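Aldehyde dehydrogenase family protein (Pseudomonas syringae pv. tomato, PDB 6X9L) oxidises long-chain aliphatic aldehydes such as octanal, with NAD+ as the hydride acceptor, as a member of the aldehyde dehydrogenase family. Local coordinates at residues S262-L267 with G420-G425. The protein carries 1 engineered substitution. Sequence-based numbering, arbitrary orientation.
Sequences SPNILL and GAHVQG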
# COMPACT_ATOMS: atom_id res chain seq x y z
N SER A 262 9.03 11.82 -17.15
CA SER A 262 8.25 11.02 -18.06
C SER A 262 8.82 11.11 -19.47
O SER A 262 9.12 12.21 -19.95
CB SER A 262 6.78 11.44 -18.02
OG SER A 262 6.25 11.28 -16.71
N PRO A 263 9.03 9.98 -20.15
CA PRO A 263 9.57 10.00 -21.51
C PRO A 263 8.48 10.23 -22.55
O PRO A 263 7.31 9.92 -22.36
CB PRO A 263 10.19 8.60 -21.66
CG PRO A 263 9.35 7.73 -20.78
CD PRO A 263 8.92 8.61 -19.60
N ASN A 264 8.91 10.79 -23.68
CA ASN A 264 8.10 10.93 -24.88
C ASN A 264 8.92 10.33 -26.02
O ASN A 264 9.89 10.94 -26.50
CB ASN A 264 7.75 12.39 -25.14
CG ASN A 264 6.73 12.57 -26.25
OD1 ASN A 264 6.15 11.60 -26.74
ND2 ASN A 264 6.51 13.81 -26.65
N ILE A 265 8.56 9.11 -26.43
CA ILE A 265 9.22 8.42 -27.54
C ILE A 265 8.48 8.75 -28.83
O ILE A 265 7.29 8.46 -28.96
CB ILE A 265 9.24 6.89 -27.34
CG1 ILE A 265 10.10 6.46 -26.14
CG2 ILE A 265 9.75 6.22 -28.61
CD1 ILE A 265 10.12 4.94 -25.95
N LEU A 266 9.19 9.35 -29.78
CA LEU A 266 8.72 9.46 -31.15
C LEU A 266 9.29 8.28 -31.93
O LEU A 266 10.51 8.20 -32.16
CB LEU A 266 9.12 10.81 -31.76
CG LEU A 266 8.27 11.99 -31.26
CD1 LEU A 266 8.18 12.04 -29.71
CD2 LEU A 266 8.76 13.32 -31.82
N LEU A 267 8.42 7.35 -32.30
CA LEU A 267 8.78 6.22 -33.14
C LEU A 267 9.08 6.70 -34.56
O LEU A 267 8.59 7.75 -34.99
CB LEU A 267 7.63 5.21 -33.15
CG LEU A 267 7.34 4.57 -31.78
CD1 LEU A 267 6.05 3.81 -31.82
CD2 LEU A 267 8.47 3.64 -31.35
N GLY A 420 4.41 8.61 -15.66
CA GLY A 420 3.75 8.65 -16.94
C GLY A 420 4.74 8.49 -18.09
O GLY A 420 5.93 8.26 -17.86
N ALA A 421 4.25 8.62 -19.32
CA ALA A 421 5.02 8.34 -20.52
C ALA A 421 4.15 8.64 -21.74
O ALA A 421 2.92 8.59 -21.67
CB ALA A 421 5.48 6.88 -20.55
N HIS A 422 4.82 8.91 -22.87
CA HIS A 422 4.16 9.26 -24.13
C HIS A 422 4.76 8.49 -25.30
O HIS A 422 5.97 8.27 -25.37
CB HIS A 422 4.28 10.75 -24.39
CG HIS A 422 3.34 11.57 -23.56
ND1 HIS A 422 2.21 12.16 -24.09
CD2 HIS A 422 3.35 11.89 -22.25
CE1 HIS A 422 1.58 12.81 -23.13
NE2 HIS A 422 2.25 12.66 -22.01
N VAL A 423 3.92 8.08 -26.25
CA VAL A 423 4.38 7.43 -27.46
C VAL A 423 3.74 8.11 -28.66
O VAL A 423 2.53 8.37 -28.66
CB VAL A 423 4.07 5.92 -27.46
CG1 VAL A 423 4.59 5.27 -28.74
CG2 VAL A 423 4.72 5.26 -26.26
N GLN A 424 4.57 8.46 -29.65
CA GLN A 424 4.15 9.01 -30.93
C GLN A 424 4.48 7.99 -32.01
O GLN A 424 5.62 7.52 -32.10
CB GLN A 424 4.84 10.33 -31.24
CG GLN A 424 4.78 11.34 -30.12
CD GLN A 424 3.45 11.35 -29.41
OE1 GLN A 424 2.40 11.12 -30.03
NE2 GLN A 424 3.48 11.60 -28.10
N GLY A 425 3.49 7.64 -32.81
CA GLY A 425 3.69 6.64 -33.84
C GLY A 425 2.52 6.59 -34.79
O GLY A 425 1.37 6.83 -34.38
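The side chain of N264 reaches across to the neighbouring strand, where its OD1 lies against CB of H422 at 3.1 Å and accepts a fairly straight hydrogen bond (164°) from NE2 of Q424 at 3.0 Å. The two amide planes stand nearly perpendicular (88°), with the acceptor close to the amide plane of Q424. N264 is extended, CG anti to the backbone N (chi1 -171°), which carries OD1 over to its partners; its ND2 is taken by the hydroxyl of Y447, so both ends of this buried amide are held. CG of Q424 lies against CD1 of L266 at 3.5 Å, the two side chains running side by side, and a bend at chi2 swings the amide toward N264. On the same face the ring of H422 meets that of H444, the planes nearly parallel, and bound octanal is about 8 Å from the H422 side chain. On the other face CD1 of L267 packs on CG1 of V423 at 3.7 Å, among L430, V434 and A431 of helix 428-435, while I265 and P263 lean on A412 of helix 405-413. Within the sheet, the two strands pair in parallel: H422 N bonds to P263 O (2.7 Å), I265 N to H422 O, Q424 N to I265 O and L267 N to Q424 O. Strand 263-266 is flanked by 296-300 and strand 422-424 by 442-445, placing both inside a mixed sheet with helices 405-413 and 428-435 on one face: the alpha/beta catalytic domain of the aldehyde dehydrogenase fold.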